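Local structure of bifunctional GH43-CE protein (Bacteroides eggerthii, 6MLY) at residues K67-T75 / Y122-W132; T225-K233 / G240-Q251. The protein probably hydrolyses xylan-derived chains through a family 43 glycoside hydrolase domain and carries a separate carbohydrate esterase domain, consistent with a part in arabinoxylan breakdown. All coordinates share one frame; numbering follows the deposited sequence.

Contact 1. Residues K67-T75 / Y122-W132; sequences KLVNYAYDT and YTTKNLEKGPW
N70 and W132 make the two hydrogen bonds between 67-75 and 122-132. N70 ND2 donates to L127 O at 3.2 Å. The acceptor lies near the amide plane of N70, but the donor stands well above the carbonyl plane of L127. N70 reaches the loop because its CG is anti to the backbone N (chi1 -160°). The other end of the amide, OD1, takes a weak bond from Y71 N, which should limit its rotation. W132 NE1 donates to Y71 O at 3.1 Å, and the bond is bent (142° at the hydrogen). Y71 O sits at the indole edge, somewhat out of its plane. The next carbonyl, A72 O, lies over one face of the same indole, 3.5 Å from W132 CD1.

The apolar contacts flank these bonds. A72 CB makes a CH-pi contact over the middle of the Y122 ring, 4.1 Å from its centroid and almost on the ring normal. Y73 crosses Y122 at a slant, with Y73 CD2 3.8 Å from Y122 CZ. Further along, V69 CG2 touches E128 CG at 4.1 Å. E128 OE1 also bonds Y43 OH and forms a salt bridge with K59, both in the sheet of strand 66-71, which probably balances its charge.

The loop has its own internal bonds. T124 OG1 accepts from N126 N at 3.2 Å, which makes an ST turn, and the same hydroxyl donates to P131 O. G130 N bonds N126 O, and a cis peptide precedes P131.

Strand 66-71 is an outermost strand of one antiparallel sheet, and the 125-132 loop joins strands 118-124 and 133-137 of the next. Such packing between successive sheets is that of neighbouring blades in the five-bladed beta-propeller of family 43 hydrolases.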
loop_
_atom_site.group_PDB
_atom_site.type_symbol
_atom_site.label_atom_id
_atom_site.label_comp_id
_atom_site.label_asym_id
_atom_site.label_seq_id
_atom_site.Cartn_x
_atom_site.Cartn_y
_atom_site.Cartn_z
ATOM N N LYS A 67 -1.516 -25.203 4.998
ATOM C CA LYS A 67 -1.140 -25.200 3.585
ATOM C C LYS A 67 -2.353 -25.580 2.728
ATOM O O LYS A 67 -3.203 -26.360 3.155
ATOM C CB LYS A 67 0.062 -26.118 3.326
ATOM C CG LYS A 67 -0.231 -27.606 3.221
ATOM C CD LYS A 67 0.950 -28.412 2.732
ATOM C CE LYS A 67 0.607 -29.875 2.548
ATOM N NZ LYS A 67 1.645 -30.588 1.766
ATOM N N LEU A 68 -2.406 -25.014 1.519
ATOM C CA LEU A 68 -3.445 -25.295 0.532
ATOM C C LEU A 68 -3.183 -26.665 -0.104
ATOM O O LEU A 68 -2.043 -26.976 -0.477
ATOM C CB LEU A 68 -3.446 -24.188 -0.527
ATOM C CG LEU A 68 -3.939 -22.826 -0.042
ATOM C CD1 LEU A 68 -3.376 -21.694 -0.898
ATOM C CD2 LEU A 68 -5.459 -22.785 -0.021
ATOM N N VAL A 69 -4.247 -27.469 -0.235
ATOM C CA VAL A 69 -4.132 -28.831 -0.751
ATOM C C VAL A 69 -5.044 -29.042 -1.969
ATOM O O VAL A 69 -4.702 -29.850 -2.842
ATOM C CB VAL A 69 -4.406 -29.864 0.357
ATOM C CG1 VAL A 69 -3.341 -29.789 1.440
ATOM C CG2 VAL A 69 -5.797 -29.722 0.963
ATOM N N ASN A 70 -6.181 -28.334 -2.031
ATOM C CA ASN A 70 -7.180 -28.555 -3.081
ATOM C C ASN A 70 -8.176 -27.385 -3.105
ATOM O O ASN A 70 -8.258 -26.599 -2.148
ATOM C CB ASN A 70 -7.894 -29.900 -2.876
ATOM C CG ASN A 70 -8.585 -30.454 -4.108
ATOM O OD1 ASN A 70 -8.663 -29.802 -5.148
ATOM N ND2 ASN A 70 -9.091 -31.671 -3.997
ATOM N N TYR A 71 -8.910 -27.292 -4.224
ATOM C CA TYR A 71 -10.053 -26.405 -4.402
ATOM C C TYR A 71 -11.288 -27.236 -4.781
ATOM O O TYR A 71 -11.165 -28.301 -5.390
ATOM C CB TYR A 71 -9.755 -25.360 -5.479
ATOM C CG TYR A 71 -8.801 -24.274 -5.054
ATOM C CD1 TYR A 71 -7.428 -24.455 -5.113
ATOM C CD2 TYR A 71 -9.269 -23.055 -4.591
ATOM C CE1 TYR A 71 -6.549 -23.459 -4.719
ATOM C CE2 TYR A 71 -8.404 -22.045 -4.206
ATOM C CZ TYR A 71 -7.037 -22.243 -4.268
ATOM O OH TYR A 71 -6.187 -21.246 -3.879
ATOM N N ALA A 72 -12.475 -26.720 -4.435
ATOM C CA ALA A 72 -13.746 -27.412 -4.642
ATOM C C ALA A 72 -14.154 -27.385 -6.122
ATOM O O ALA A 72 -14.716 -28.369 -6.624
ATOM C CB ALA A 72 -14.820 -26.799 -3.780
ATOM N N TYR A 73 -13.912 -26.255 -6.797
ATOM C CA TYR A 73 -14.229 -26.118 -8.220
ATOM C C TYR A 73 -13.205 -25.208 -8.906
ATOM O O TYR A 73 -12.446 -24.523 -8.243
ATOM C CB TYR A 73 -15.660 -25.603 -8.407
ATOM C CG TYR A 73 -15.906 -24.182 -7.962
ATOM C CD1 TYR A 73 -15.552 -23.101 -8.762
ATOM C CD2 TYR A 73 -16.525 -23.916 -6.750
ATOM C CE1 TYR A 73 -15.788 -21.795 -8.358
ATOM C CE2 TYR A 73 -16.770 -22.616 -6.335
ATOM C CZ TYR A 73 -16.399 -21.553 -7.141
ATOM O OH TYR A 73 -16.652 -20.284 -6.717
ATOM N N ASP A 74 -13.236 -25.226 -10.244
ATOM C CA ASP A 74 -12.346 -24.472 -11.123
ATOM C C ASP A 74 -13.015 -23.145 -11.503
ATOM O O ASP A 74 -12.483 -22.075 -11.208
ATOM C CB ASP A 74 -11.985 -25.286 -12.369
ATOM C CG ASP A 74 -10.541 -25.755 -12.408
ATOM O OD1 ASP A 74 -10.290 -26.930 -12.038
ATOM O OD2 ASP A 74 -9.676 -24.938 -12.839
ATOM N N THR A 75 -14.166 -23.235 -12.179
ATOM C CA THR A 75 -15.029 -22.091 -12.468
ATOM C C THR A 75 -16.432 -22.383 -11.916
ATOM O O THR A 75 -16.873 -23.533 -11.872
ATOM C CB THR A 75 -15.041 -21.753 -13.965
ATOM O OG1 THR A 75 -15.254 -22.946 -14.715
ATOM C CG2 THR A 75 -13.753 -21.123 -14.443
ATOM N N TYR A 122 -20.324 -30.736 -2.774
ATOM C CA TYR A 122 -19.174 -31.464 -3.297
ATOM C C TYR A 122 -18.809 -32.590 -2.316
ATOM O O TYR A 122 -18.781 -32.360 -1.104
ATOM C CB TYR A 122 -17.997 -30.501 -3.486
ATOM C CG TYR A 122 -18.241 -29.308 -4.379
ATOM C CD1 TYR A 122 -18.805 -28.138 -3.892
ATOM C CD2 TYR A 122 -17.848 -29.324 -5.707
ATOM C CE1 TYR A 122 -18.993 -27.029 -4.707
ATOM C CE2 TYR A 122 -18.023 -28.225 -6.535
ATOM C CZ TYR A 122 -18.599 -27.071 -6.036
ATOM O OH TYR A 122 -18.781 -26.003 -6.867
ATOM N N THR A 123 -18.527 -33.794 -2.836
ATOM C CA THR A 123 -18.186 -34.954 -1.995
ATOM C C THR A 123 -17.000 -35.727 -2.587
ATOM O O THR A 123 -16.892 -35.868 -3.802
ATOM C CB THR A 123 -19.381 -35.902 -1.832
ATOM O OG1 THR A 123 -19.623 -36.523 -3.095
ATOM C CG2 THR A 123 -20.633 -35.207 -1.343
ATOM N N THR A 124 -16.141 -36.252 -1.702
ATOM C CA THR A 124 -14.963 -37.044 -2.085
ATOM C C THR A 124 -14.460 -37.881 -0.898
ATOM O O THR A 124 -14.722 -37.547 0.260
ATOM C CB THR A 124 -13.827 -36.141 -2.578
ATOM O OG1 THR A 124 -12.798 -36.987 -3.090
ATOM C CG2 THR A 124 -13.271 -35.250 -1.490
ATOM N N LYS A 125 -13.705 -38.945 -1.206
ATOM C CA LYS A 125 -13.079 -39.811 -0.195
ATOM C C LYS A 125 -11.617 -39.399 0.028
ATOM O O LYS A 125 -10.941 -39.957 0.881
ATOM C CB LYS A 125 -13.179 -41.285 -0.612
ATOM C CG LYS A 125 -14.578 -41.884 -0.513
ATOM C CD LYS A 125 -14.718 -43.279 -1.108
ATOM C CE LYS A 125 -14.839 -44.380 -0.074
ATOM N NZ LYS A 125 -14.925 -45.714 -0.714
ATOM N N ASN A 126 -11.134 -38.424 -0.746
ATOM C CA ASN A 126 -9.781 -37.882 -0.584
ATOM C C ASN A 126 -9.830 -36.365 -0.803
ATOM O O ASN A 126 -9.873 -35.897 -1.940
ATOM C CB ASN A 126 -8.788 -38.566 -1.529
ATOM C CG ASN A 126 -7.342 -38.263 -1.198
ATOM O OD1 ASN A 126 -7.042 -37.302 -0.493
ATOM N ND2 ASN A 126 -6.434 -39.080 -1.709
ATOM N N LEU A 127 -9.798 -35.611 0.301
ATOM C CA LEU A 127 -10.011 -34.152 0.292
ATOM C C LEU A 127 -8.844 -33.413 -0.389
ATOM O O LEU A 127 -9.004 -32.273 -0.820
ATOM C CB LEU A 127 -10.202 -33.685 1.739
ATOM C CG LEU A 127 -10.799 -32.292 1.922
ATOM C CD1 LEU A 127 -12.093 -32.139 1.143
ATOM C CD2 LEU A 127 -11.033 -31.998 3.394
ATOM N N GLU A 128 -7.682 -34.062 -0.508
ATOM C CA GLU A 128 -6.488 -33.431 -1.057
ATOM C C GLU A 128 -6.395 -33.641 -2.577
ATOM O O GLU A 128 -5.857 -32.783 -3.269
ATOM C CB GLU A 128 -5.248 -33.960 -0.335
ATOM C CG GLU A 128 -5.310 -33.767 1.174
ATOM C CD GLU A 128 -4.119 -34.293 1.961
ATOM O OE1 GLU A 128 -4.206 -34.329 3.206
ATOM O OE2 GLU A 128 -3.109 -34.669 1.332
ATOM N N LYS A 129 -6.912 -34.766 -3.091
ATOM C CA LYS A 129 -6.698 -35.162 -4.505
ATOM C C LYS A 129 -8.011 -35.240 -5.302
ATOM O O LYS A 129 -7.999 -35.055 -6.520
ATOM C CB LYS A 129 -5.971 -36.509 -4.579
ATOM C CG LYS A 129 -4.660 -36.577 -3.804
ATOM C CD LYS A 129 -3.854 -37.840 -4.068
ATOM C CE LYS A 129 -3.150 -38.369 -2.831
ATOM N NZ LYS A 129 -3.025 -39.848 -2.853
ATOM N N GLY A 130 -9.130 -35.539 -4.634
ATOM C CA GLY A 130 -10.406 -35.744 -5.312
ATOM C C GLY A 130 -10.538 -37.174 -5.838
ATOM O O GLY A 130 -9.835 -38.068 -5.372
ATOM N N PRO A 131 -11.426 -37.389 -6.820
ATOM C CA PRO A 131 -12.194 -36.343 -7.484
ATOM C C PRO A 131 -13.485 -36.011 -6.719
ATOM O O PRO A 131 -13.758 -36.621 -5.686
ATOM C CB PRO A 131 -12.526 -36.885 -8.887
ATOM C CG PRO A 131 -11.934 -38.277 -8.910
ATOM C CD PRO A 131 -11.804 -38.655 -7.449
ATOM N N TRP A 132 -14.241 -35.038 -7.241
ATOM C CA TRP A 132 -15.500 -34.581 -6.653
ATOM C C TRP A 132 -16.687 -35.149 -7.438
ATOM O O TRP A 132 -16.671 -35.166 -8.669
ATOM C CB TRP A 132 -15.592 -33.052 -6.649
ATOM C CG TRP A 132 -14.531 -32.310 -5.897
ATOM C CD1 TRP A 132 -13.496 -31.605 -6.438
ATOM C CD2 TRP A 132 -14.449 -32.115 -4.472
ATOM N NE1 TRP A 132 -12.760 -31.011 -5.451
ATOM C CE2 TRP A 132 -13.321 -31.299 -4.236
ATOM C CE3 TRP A 132 -15.205 -32.554 -3.377
ATOM C CZ2 TRP A 132 -12.930 -30.923 -2.951
ATOM C CZ3 TRP A 132 -14.822 -32.178 -2.107
ATOM C CH2 TRP A 132 -13.697 -31.374 -1.901
#

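Contact 2. Residues T225-K233 / G240-Q251; sequences TVIVHRADK and GRVVFQDRGIAQ
V226 and F244 meet through their backbones: V226 N donates to F244 O at 3.1 Å. V243 N returns a weak bond to V226 O. R241 N donates to V228 O at 3.2 Å, and H229 ND1 adds a weak bond to that oxygen. I227 CA gives a CA-H...O contact to R241 O.

One side-chain hydrogen bond crosses at the exposed end. T225 OG1 donates to Q245 OE1 at 2.9 Å, from above the amide carbonyl plane. A chi1 of -173° turns Q245 CG away from its own backbone N, and the extended chain carries OE1 to T225. Outside the two segments, W288 takes a cation-pi contact from R241.

Residues 240-245 run antiparallel beside 225-229, at the edge of the sheet that holds strand 229-231. The chain then reverses in a type I' turn from D246 to I249 and enters strand 250-256 of the next sheet, probably the next blade of the propeller expected for this family. The side chain of Q251 is about 5 Å from that of D143, a predicted catalytic-site residue.

The apolar contacts centre on V243, whose two methyls part. V243 CG1 meets V228 CG2 at 3.6 Å, the two side chains crossing at about a right angle. V243 CG2 meets V226 CG1 at 3.7 Å. A serine in place of V243 would probably open a gap beside V226 and V228 and put a hydroxyl among their methyls. V226 CG2 turns the other way, onto F244 CB and A250 CB. T225 CG2 touches V242 CG1 at 3.7 Å.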
loop_
_atom_site.group_PDB
_atom_site.type_symbol
_atom_site.label_atom_id
_atom_site.label_comp_id
_atom_site.label_asym_id
_atom_site.label_seq_id
_atom_site.Cartn_x
_atom_site.Cartn_y
_atom_site.Cartn_z
ATOM N N THR A 225 -19.639 -9.865 17.729
ATOM C CA THR A 225 -19.871 -10.705 18.914
ATOM C C THR A 225 -20.282 -12.129 18.494
ATOM O O THR A 225 -21.038 -12.327 17.527
ATOM C CB THR A 225 -20.910 -10.067 19.846
ATOM O OG1 THR A 225 -20.377 -8.835 20.328
ATOM C CG2 THR A 225 -21.274 -10.940 21.029
ATOM N N VAL A 226 -19.771 -13.111 19.251
ATOM C CA VAL A 226 -20.089 -14.536 19.104
ATOM C C VAL A 226 -21.269 -14.857 20.032
ATOM O O VAL A 226 -21.304 -14.382 21.170
ATOM C CB VAL A 226 -18.869 -15.424 19.431
ATOM C CG1 VAL A 226 -19.130 -16.892 19.115
ATOM C CG2 VAL A 226 -17.606 -14.941 18.730
ATOM N N ILE A 227 -22.213 -15.673 19.543
ATOM C CA ILE A 227 -23.467 -15.953 20.259
ATOM C C ILE A 227 -23.876 -17.418 20.037
ATOM O O ILE A 227 -24.464 -17.782 19.014
ATOM C CB ILE A 227 -24.571 -14.952 19.850
ATOM C CG1 ILE A 227 -24.850 -14.971 18.342
ATOM C CG2 ILE A 227 -24.235 -13.547 20.343
ATOM C CD1 ILE A 227 -25.727 -13.839 17.853
ATOM N N VAL A 228 -23.564 -18.253 21.033
ATOM C CA VAL A 228 -23.805 -19.689 20.986
ATOM C C VAL A 228 -25.246 -19.960 21.435
ATOM O O VAL A 228 -25.741 -19.297 22.349
ATOM C CB VAL A 228 -22.780 -20.441 21.857
ATOM C CG1 VAL A 228 -23.080 -21.929 21.953
ATOM C CG2 VAL A 228 -21.361 -20.221 21.357
ATOM N N HIS A 229 -25.898 -20.922 20.762
ATOM C CA HIS A 229 -27.219 -21.461 21.128
ATOM C C HIS A 229 -27.086 -22.942 21.505
ATOM O O HIS A 229 -26.677 -23.755 20.678
ATOM C CB HIS A 229 -28.220 -21.317 19.974
ATOM C CG HIS A 229 -28.842 -19.966 19.871
ATOM N ND1 HIS A 229 -28.247 -18.835 20.405
ATOM C CD2 HIS A 229 -29.991 -19.557 19.286
ATOM C CE1 HIS A 229 -29.009 -17.788 20.164
ATOM N NE2 HIS A 229 -30.085 -18.205 19.474
ATOM N N ARG A 230 -27.454 -23.272 22.748
ATOM C CA ARG A 230 -27.456 -24.640 23.254
ATOM C C ARG A 230 -28.861 -25.228 23.067
ATOM O O ARG A 230 -29.848 -24.488 23.025
ATOM C CB ARG A 230 -27.015 -24.649 24.722
ATOM C CG ARG A 230 -26.619 -26.019 25.256
ATOM C CD ARG A 230 -26.208 -25.987 26.720
ATOM N NE ARG A 230 -27.195 -25.345 27.580
ATOM C CZ ARG A 230 -28.440 -25.772 27.768
ATOM N NH1 ARG A 230 -28.819 -26.956 27.317
ATOM N NH2 ARG A 230 -29.305 -25.007 28.406
ATOM N N ALA A 231 -28.931 -26.560 22.943
ATOM C CA ALA A 231 -30.198 -27.292 22.823
ATOM C C ALA A 231 -29.956 -28.800 22.993
ATOM O O ALA A 231 -28.892 -29.308 22.625
ATOM C CB ALA A 231 -30.845 -26.991 21.494
ATOM N N ASP A 232 -30.963 -29.498 23.538
ATOM C CA ASP A 232 -30.918 -30.950 23.789
ATOM C C ASP A 232 -31.404 -31.719 22.550
ATOM O O ASP A 232 -30.910 -32.810 22.271
ATOM C CB ASP A 232 -31.731 -31.325 25.032
ATOM C CG ASP A 232 -31.166 -30.779 26.337
ATOM O OD1 ASP A 232 -29.918 -30.725 26.462
ATOM O OD2 ASP A 232 -31.982 -30.413 27.221
ATOM N N LYS A 233 -32.383 -31.154 21.830
ATOM C CA LYS A 233 -32.842 -31.666 20.530
ATOM C C LYS A 233 -32.602 -30.594 19.455
ATOM O O LYS A 233 -32.161 -29.474 19.757
ATOM C CB LYS A 233 -34.319 -32.070 20.603
ATOM N N GLY A 240 -28.575 -19.634 24.191
ATOM C CA GLY A 240 -28.481 -18.184 23.843
ATOM C C GLY A 240 -27.718 -17.397 24.894
ATOM O O GLY A 240 -28.273 -17.058 25.937
ATOM N N ARG A 241 -26.441 -17.106 24.607
ATOM C CA ARG A 241 -25.578 -16.291 25.472
ATOM C C ARG A 241 -24.607 -15.474 24.609
ATOM O O ARG A 241 -24.616 -15.579 23.383
ATOM C CB ARG A 241 -24.807 -17.183 26.453
ATOM C CG ARG A 241 -25.686 -17.906 27.463
ATOM C CD ARG A 241 -24.918 -18.500 28.632
ATOM N NE ARG A 241 -25.791 -19.295 29.495
ATOM C CZ ARG A 241 -25.455 -19.768 30.691
ATOM N NH1 ARG A 241 -24.244 -19.556 31.179
ATOM N NH2 ARG A 241 -26.336 -20.451 31.400
ATOM N N VAL A 242 -23.790 -14.647 25.271
ATOM C CA VAL A 242 -22.598 -14.024 24.685
ATOM C C VAL A 242 -21.375 -14.774 25.231
ATOM O O VAL A 242 -21.194 -14.847 26.443
ATOM C CB VAL A 242 -22.546 -12.514 25.015
ATOM C CG1 VAL A 242 -21.218 -11.874 24.619
ATOM C CG2 VAL A 242 -23.711 -11.755 24.390
ATOM N N VAL A 243 -20.546 -15.341 24.346
ATOM C CA VAL A 243 -19.386 -16.135 24.783
ATOM C C VAL A 243 -18.069 -15.393 24.491
ATOM O O VAL A 243 -17.082 -15.620 25.189
ATOM C CB VAL A 243 -19.386 -17.547 24.165
ATOM C CG1 VAL A 243 -20.739 -18.232 24.311
ATOM C CG2 VAL A 243 -18.941 -17.540 22.710
ATOM N N PHE A 244 -18.036 -14.536 23.463
ATOM C CA PHE A 244 -16.820 -13.770 23.148
ATOM C C PHE A 244 -17.192 -12.399 22.565
ATOM O O PHE A 244 -18.103 -12.285 21.742
ATOM C CB PHE A 244 -15.912 -14.571 22.209
ATOM C CG PHE A 244 -14.459 -14.158 22.187
ATOM C CD1 PHE A 244 -13.786 -13.813 23.352
ATOM C CD2 PHE A 244 -13.749 -14.148 20.996
ATOM C CE1 PHE A 244 -12.450 -13.440 23.323
ATOM C CE2 PHE A 244 -12.410 -13.782 20.968
ATOM C CZ PHE A 244 -11.762 -13.433 22.131
ATOM N N GLN A 245 -16.462 -11.367 23.004
ATOM C CA GLN A 245 -16.715 -9.985 22.613
ATOM C C GLN A 245 -15.417 -9.178 22.755
ATOM O O GLN A 245 -15.273 -8.356 23.662
ATOM C CB GLN A 245 -17.856 -9.426 23.462
ATOM C CG GLN A 245 -18.328 -8.048 23.024
ATOM C CD GLN A 245 -19.695 -7.726 23.575
ATOM O OE1 GLN A 245 -20.692 -8.351 23.220
ATOM N NE2 GLN A 245 -19.749 -6.735 24.450
ATOM N N ASP A 246 -14.489 -9.416 21.822
ATOM C CA ASP A 246 -13.104 -8.978 21.930
ATOM C C ASP A 246 -12.611 -8.608 20.529
ATOM O O ASP A 246 -12.321 -9.494 19.726
ATOM C CB ASP A 246 -12.267 -10.080 22.590
ATOM C CG ASP A 246 -10.761 -9.871 22.591
ATOM O OD1 ASP A 246 -10.328 -8.712 22.457
ATOM O OD2 ASP A 246 -10.031 -10.880 22.739
ATOM N N ARG A 247 -12.561 -7.297 20.254
ATOM C CA ARG A 247 -12.048 -6.711 19.000
ATOM C C ARG A 247 -12.885 -7.182 17.795
ATOM O O ARG A 247 -12.368 -7.255 16.672
ATOM C CB ARG A 247 -10.559 -7.039 18.832
ATOM C CG ARG A 247 -9.648 -6.298 19.798
ATOM C CD ARG A 247 -8.224 -6.819 19.753
ATOM N NE ARG A 247 -8.065 -8.059 20.499
ATOM C CZ ARG A 247 -6.917 -8.713 20.630
ATOM N NH1 ARG A 247 -5.820 -8.249 20.056
ATOM N NH2 ARG A 247 -6.867 -9.830 21.332
ATOM N N GLY A 248 -14.176 -7.477 18.027
ATOM C CA GLY A 248 -15.111 -7.945 16.988
ATOM C C GLY A 248 -14.631 -9.202 16.262
ATOM O O GLY A 248 -15.053 -9.468 15.110
ATOM N N ILE A 249 -13.771 -9.985 16.944
ATOM C CA ILE A 249 -13.242 -11.263 16.445
ATOM C C ILE A 249 -14.354 -12.314 16.570
ATOM O O ILE A 249 -14.493 -12.949 17.611
ATOM C CB ILE A 249 -11.978 -11.700 17.220
ATOM C CG1 ILE A 249 -10.863 -10.652 17.157
ATOM C CG2 ILE A 249 -11.492 -13.067 16.743
ATOM C CD1 ILE A 249 -9.816 -10.810 18.238
ATOM N N ALA A 250 -15.128 -12.489 15.495
ATOM C CA ALA A 250 -16.357 -13.256 15.529
ATOM C C ALA A 250 -16.449 -14.180 14.312
ATOM O O ALA A 250 -15.654 -14.073 13.370
ATOM C CB ALA A 250 -17.537 -12.319 15.587
ATOM N N GLN A 251 -17.431 -15.090 14.379
ATOM C CA GLN A 251 -17.806 -16.035 13.331
ATOM C C GLN A 251 -16.800 -17.188 13.272
ATOM O O GLN A 251 -15.607 -16.975 13.071
ATOM C CB GLN A 251 -17.915 -15.362 11.965
ATOM C CG GLN A 251 -18.178 -16.348 10.838
ATOM C CD GLN A 251 -18.673 -15.671 9.586
ATOM O OE1 GLN A 251 -18.634 -14.449 9.452
ATOM N NE2 GLN A 251 -19.147 -16.470 8.645
#

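How the contacts relate
Contact 1 closes before contact 2 opens along the chain, and both lie in the glycoside hydrolase family 43 region. Their centres are 31 Å apart and their nearest atoms about 16 Å apart, so they do not touch. They share no sheet. Contact 1 packs the sheet of strand 66-71 against that of strand 118-124, as expected of successive blades in a beta-propeller. Contact 2 is mainly pairing along the edge of the sheet of strand 229-231, on the stretch that leads into strand 250-256. Only contact 2 comes near a predicted catalytic-site residue, D143. Contact 1 is structural packing away from the annotated sites.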